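PDB 4I6K: amidohydrolase family protein from Acinetobacter baumannii, which probably hydrolyses the lactone ring of 2-pyrone-4,6-dicarboxylic acid, as an amidohydrolase-family enzyme, and binds citric acid. Local coordinates for residues Q56-H61 and D94-I99; A84-I89 and V112-Q117. One frame throughout, in Å; residues are numbered along the deposited sequence.

Overall arrangement
From the N terminus the chain alternates strands and helices, as in the amidohydrolase barrel. Strand 28-32 leads to helix 55-64, the first partner of interaction 1. The chain then runs through strand 69-73 and helix 83-91, the first partner of interaction 2. It turns back into strand 96-100, where 94-99 meets 56-61 and closes the first loop. Helix 108-115 follows, and 112-117 meets 84-89 to close the second. The two loops cross, because their segments alternate. Interaction 1 ties an outer helix to a barrel strand. Interaction 2 joins helix 83-91 to helix 108-115 and the turn after it. They touch where I89 and M85 pack on the backbone of strand 96-100.

Interaction 1 (Q56-H61 and D94-I99); sequences QSFISH and DRLKGI
I59 of helix 55-64 and R95, just before strand 96-100, are the closest backbone pair, with their CA atoms 8.8 Å apart, so side chains alone bridge the gap. The contact is buried. I59 points at the strand end and meets two residues. Its CD1 lies 3.9 Å from CD1 of L96 and 4.1 Å from CD2 of L96, so both methyls of the leucine face one methyl of the isoleucine. The short branch, I59 CG2, lies 3.8 Å from R95 NH1. CG1, on the branch that ends in CD1, sits over one face of the guanidinium. The CG of F58 is anti to the backbone N (chi1 177°), which sends the ring out to L96. The ring meets L96 with its edge, F58 CE2 being 3.9 Å from L96 CD2.

In the barrel of this family, helix 55-64 connects strands 28-32 and 69-73 and packs on the outside. F58 and L96 both also touch L72 of strand 69-73, which lies next to strand 96-100.

A bend at chi3 (65°) turns the end of the R95 chain, and its guanidinium is held at all three nitrogens. Held so, the flat group probably cannot turn away from I59. NE bonds to T68 O and NH2 to F67 O, while NH1 forms a salt bridge with D63 of helix 55-64, the helix that carries I59.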
loop_
_atom_site.group_PDB
_atom_site.type_symbol
_atom_site.label_atom_id
_atom_site.label_comp_id
_atom_site.label_asym_id
_atom_site.label_seq_id
_atom_site.Cartn_x
_atom_site.Cartn_y
_atom_site.Cartn_z
ATOM N N GLN A 56 2.301 19.428 -1.329
ATOM C CA GLN A 56 2.734 20.437 -0.387
ATOM C C GLN A 56 2.358 20.015 1.035
ATOM O O GLN A 56 3.217 19.872 1.902
ATOM C CB GLN A 56 2.087 21.775 -0.761
ATOM C CG GLN A 56 2.254 22.883 0.260
ATOM C CD GLN A 56 3.650 23.465 0.238
ATOM O OE1 GLN A 56 4.049 24.188 1.154
ATOM N NE2 GLN A 56 4.405 23.147 -0.812
ATOM N N SER A 57 1.071 19.809 1.267
ATOM C CA SER A 57 0.616 19.375 2.576
ATOM C C SER A 57 1.329 18.085 3.002
ATOM O O SER A 57 1.763 17.949 4.147
ATOM C CB SER A 57 -0.903 19.187 2.575
ATOM O OG SER A 57 -1.369 18.923 3.886
ATOM N N PHE A 58 1.465 17.147 2.067
ATOM C CA PHE A 58 2.074 15.861 2.382
ATOM C C PHE A 58 3.560 15.972 2.734
ATOM O O PHE A 58 4.002 15.425 3.748
ATOM C CB PHE A 58 1.858 14.862 1.246
ATOM C CG PHE A 58 2.525 13.541 1.476
ATOM C CD1 PHE A 58 2.273 12.819 2.622
ATOM C CD2 PHE A 58 3.415 13.026 0.547
ATOM C CE1 PHE A 58 2.898 11.602 2.838
ATOM C CE2 PHE A 58 4.042 11.812 0.754
ATOM C CZ PHE A 58 3.784 11.098 1.896
ATOM N N ILE A 59 4.329 16.666 1.900
ATOM C CA ILE A 59 5.740 16.891 2.200
ATOM C C ILE A 59 5.862 17.660 3.502
ATOM O O ILE A 59 6.843 17.516 4.235
ATOM C CB ILE A 59 6.483 17.664 1.076
ATOM C CG1 ILE A 59 7.194 16.703 0.118
ATOM C CG2 ILE A 59 7.559 18.539 1.672
ATOM C CD1 ILE A 59 6.303 15.703 -0.535
ATOM N N SER A 60 4.859 18.479 3.803
ATOM C CA SER A 60 4.885 19.243 5.047
ATOM C C SER A 60 4.789 18.343 6.279
ATOM O O SER A 60 5.429 18.599 7.295
ATOM C CB SER A 60 3.764 20.271 5.069
ATOM O OG SER A 60 3.865 21.051 6.236
ATOM N N HIS A 61 3.977 17.292 6.193
ATOM C CA HIS A 61 3.888 16.325 7.285
ATOM C C HIS A 61 5.160 15.486 7.432
ATOM O O HIS A 61 5.568 15.161 8.548
ATOM C CB HIS A 61 2.681 15.415 7.100
ATOM C CG HIS A 61 1.373 16.113 7.286
ATOM N ND1 HIS A 61 0.504 16.359 6.246
ATOM C CD2 HIS A 61 0.791 16.630 8.394
ATOM C CE1 HIS A 61 -0.564 16.987 6.705
ATOM N NE2 HIS A 61 -0.416 17.159 8.007
ATOM N N ASP A 94 13.278 13.471 -5.572
ATOM C CA ASP A 94 14.332 12.990 -4.694
ATOM C C ASP A 94 13.757 12.378 -3.418
ATOM O O ASP A 94 14.459 11.707 -2.666
ATOM C CB ASP A 94 15.314 14.132 -4.375
ATOM C CG ASP A 94 14.615 15.394 -3.824
ATOM O OD1 ASP A 94 13.464 15.715 -4.219
ATOM O OD2 ASP A 94 15.236 16.074 -2.982
ATOM N N ARG A 95 12.471 12.605 -3.184
ATOM C CA ARG A 95 11.846 12.151 -1.945
ATOM C C ARG A 95 10.674 11.200 -2.178
ATOM O O ARG A 95 10.297 10.444 -1.280
ATOM C CB ARG A 95 11.417 13.355 -1.095
ATOM C CG ARG A 95 12.569 14.301 -0.792
ATOM C CD ARG A 95 12.173 15.408 0.137
ATOM N NE ARG A 95 11.808 14.925 1.465
ATOM C CZ ARG A 95 11.240 15.696 2.386
ATOM N NH1 ARG A 95 10.989 16.965 2.097
ATOM N NH2 ARG A 95 10.919 15.210 3.585
ATOM N N LEU A 96 10.121 11.221 -3.387
ATOM C CA LEU A 96 8.903 10.475 -3.670
ATOM C C LEU A 96 9.039 9.466 -4.796
ATOM O O LEU A 96 9.628 9.770 -5.838
ATOM C CB LEU A 96 7.780 11.437 -4.052
ATOM C CG LEU A 96 7.416 12.485 -3.013
ATOM C CD1 LEU A 96 6.235 13.287 -3.546
ATOM C CD2 LEU A 96 7.096 11.822 -1.674
ATOM N N LYS A 97 8.465 8.282 -4.579
ATOM C CA LYS A 97 8.165 7.338 -5.657
ATOM C C LYS A 97 6.671 7.020 -5.669
ATOM O O LYS A 97 5.959 7.377 -4.736
ATOM C CB LYS A 97 9.003 6.067 -5.510
ATOM C CG LYS A 97 10.455 6.290 -5.915
ATOM C CD LYS A 97 11.436 5.365 -5.200
ATOM C CE LYS A 97 12.848 5.657 -5.697
ATOM N NZ LYS A 97 13.775 4.505 -5.549
ATOM N N GLY A 98 6.201 6.341 -6.712
ATOM C CA GLY A 98 4.780 6.086 -6.864
ATOM C C GLY A 98 4.367 4.667 -7.243
ATOM O O GLY A 98 5.161 3.881 -7.768
ATOM N N ILE A 99 3.110 4.346 -6.949
ATOM C CA ILE A 99 2.490 3.096 -7.372
ATOM C C ILE A 99 1.311 3.498 -8.234
ATOM O O ILE A 99 0.415 4.189 -7.768
ATOM C CB ILE A 99 1.966 2.270 -6.165
ATOM C CG1 ILE A 99 3.113 1.880 -5.235
ATOM C CG2 ILE A 99 1.178 1.028 -6.630
ATOM C CD1 ILE A 99 4.129 0.991 -5.874
#

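Interaction 2 (A84-I89 and V112-Q117); sequences AMLNAI and VNLKAQ
L86 of helix 83-91 reaches across to L114 of helix 108-115 and Q117 in the turn that follows. The CA atoms of L86 and Q117 are 7.0 Å apart. From CB, which points at the other segment, the chain goes to CG, set anti to the carbonyl carbon (chi1 -73°), which carries the fork out toward L114 and Q117. There it splits into two methyls whose nearest partners differ, though Q117 OE1 lies near both. CD1 meets CD2 of L114 at 3.8 Å, and the two leucine side chains cross at about a right angle. CD2 sits 3.8 Å from CB of Q117. The amide oxygen of Q117 completes the contact: OE1 is 3.9 Å from L86 CD2 and 4.0 Å from L86 CD1. The glutamine thus lies across the leucine tip, touching it with both its root and its end.

The other end of the Q117 amide turns back to helix 108-115. NE2 makes a weak hydrogen bond to the backbone O of N113 (3.4 Å, 152° at the hydrogen). This bond probably helps to set the rotation of the amide and leaves OE1 on the L86 side.

One turn further along, I89 adds a smaller contact. Its CG2 packs at 3.7 Å from the backbone O of Q117. Both leucines also touch I119 of strand 119-125. Two neighbouring outer helices meeting over the strands they cover is the arrangement of a (beta/alpha)8 barrel, the fold of the amidohydrolase family.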
loop_
_atom_site.group_PDB
_atom_site.type_symbol
_atom_site.label_atom_id
_atom_site.label_comp_id
_atom_site.label_asym_id
_atom_site.label_seq_id
_atom_site.Cartn_x
_atom_site.Cartn_y
_atom_site.Cartn_z
ATOM N N ALA A 84 -2.153 13.174 -11.488
ATOM C CA ALA A 84 -1.935 13.941 -10.252
ATOM C C ALA A 84 -0.705 13.436 -9.500
ATOM O O ALA A 84 0.163 14.217 -9.104
ATOM C CB ALA A 84 -3.157 13.889 -9.364
ATOM N N MET A 85 -0.638 12.118 -9.315
ATOM C CA MET A 85 0.505 11.478 -8.674
ATOM C C MET A 85 1.821 11.691 -9.435
ATOM O O MET A 85 2.866 11.962 -8.833
ATOM C CB MET A 85 0.252 9.975 -8.514
ATOM C CG MET A 85 1.397 9.250 -7.835
ATOM S SD MET A 85 1.087 7.497 -7.618
ATOM C CE MET A 85 0.928 6.982 -9.322
ATOM N N LEU A 86 1.773 11.535 -10.757
ATOM C CA LEU A 86 2.954 11.764 -11.589
ATOM C C LEU A 86 3.527 13.186 -11.449
ATOM O O LEU A 86 4.749 13.365 -11.364
ATOM C CB LEU A 86 2.641 11.444 -13.049
ATOM C CG LEU A 86 2.527 9.939 -13.330
ATOM C CD1 LEU A 86 2.035 9.689 -14.745
ATOM C CD2 LEU A 86 3.873 9.236 -13.084
ATOM N N ASN A 87 2.647 14.185 -11.411
ATOM C CA ASN A 87 3.079 15.576 -11.229
ATOM C C ASN A 87 3.698 15.837 -9.859
ATOM O O ASN A 87 4.676 16.582 -9.738
ATOM C CB ASN A 87 1.920 16.542 -11.490
ATOM C CG ASN A 87 1.522 16.588 -12.957
ATOM O OD1 ASN A 87 2.325 16.955 -13.816
ATOM N ND2 ASN A 87 0.284 16.208 -13.252
ATOM N N ALA A 88 3.139 15.197 -8.836
ATOM C CA ALA A 88 3.623 15.363 -7.474
ATOM C C ALA A 88 5.027 14.801 -7.335
ATOM O O ALA A 88 5.880 15.406 -6.679
ATOM C CB ALA A 88 2.677 14.684 -6.486
ATOM N N ILE A 89 5.253 13.635 -7.947
ATOM C CA ILE A 89 6.560 12.980 -7.915
ATOM C C ILE A 89 7.601 13.883 -8.544
ATOM O O ILE A 89 8.632 14.163 -7.937
ATOM C CB ILE A 89 6.565 11.659 -8.697
ATOM C CG1 ILE A 89 5.518 10.689 -8.151
ATOM C CG2 ILE A 89 7.937 11.021 -8.625
ATOM C CD1 ILE A 89 5.904 10.082 -6.846
ATOM N N VAL A 112 7.076 1.055 -19.390
ATOM C CA VAL A 112 8.453 1.540 -19.359
ATOM C C VAL A 112 8.459 3.050 -19.127
ATOM O O VAL A 112 9.316 3.576 -18.416
ATOM C CB VAL A 112 9.195 1.228 -20.671
ATOM C CG1 VAL A 112 10.575 1.866 -20.662
ATOM C CG2 VAL A 112 9.277 -0.278 -20.882
ATOM N N ASN A 113 7.490 3.739 -19.722
ATOM C CA ASN A 113 7.415 5.192 -19.590
ATOM C C ASN A 113 7.062 5.641 -18.176
ATOM O O ASN A 113 7.677 6.571 -17.637
ATOM C CB ASN A 113 6.463 5.789 -20.624
ATOM C CG ASN A 113 7.174 6.154 -21.924
ATOM O OD1 ASN A 113 7.808 5.312 -22.563
ATOM N ND2 ASN A 113 7.071 7.414 -22.317
ATOM N N LEU A 114 6.082 4.974 -17.570
ATOM C CA LEU A 114 5.768 5.233 -16.171
ATOM C C LEU A 114 6.983 4.958 -15.306
ATOM O O LEU A 114 7.282 5.727 -14.389
ATOM C CB LEU A 114 4.571 4.400 -15.709
ATOM C CG LEU A 114 3.298 4.780 -16.470
ATOM C CD1 LEU A 114 2.261 3.687 -16.362
ATOM C CD2 LEU A 114 2.742 6.140 -15.998
ATOM N N LYS A 115 7.696 3.870 -15.601
ATOM C CA LYS A 115 8.890 3.546 -14.830
ATOM C C LYS A 115 9.845 4.733 -14.867
ATOM O O LYS A 115 10.429 5.104 -13.854
ATOM C CB LYS A 115 9.586 2.290 -15.370
ATOM C CG LYS A 115 10.883 1.905 -14.617
ATOM C CD LYS A 115 11.372 0.505 -15.041
ATOM C CE LYS A 115 12.647 0.074 -14.325
ATOM N NZ LYS A 115 12.382 -0.406 -12.946
ATOM N N ALA A 116 9.998 5.325 -16.050
ATOM C CA ALA A 116 10.878 6.480 -16.232
ATOM C C ALA A 116 10.448 7.714 -15.427
ATOM O O ALA A 116 11.190 8.687 -15.341
ATOM C CB ALA A 116 10.973 6.831 -17.712
ATOM N N GLN A 117 9.250 7.681 -14.855
ATOM C CA GLN A 117 8.731 8.836 -14.135
ATOM C C GLN A 117 8.657 8.581 -12.627
ATOM O O GLN A 117 8.002 9.325 -11.880
ATOM C CB GLN A 117 7.366 9.216 -14.681
ATOM C CG GLN A 117 7.357 9.482 -16.166
ATOM C CD GLN A 117 5.988 9.886 -16.661
ATOM O OE1 GLN A 117 5.464 10.933 -16.273
ATOM N NE2 GLN A 117 5.394 9.058 -17.520
#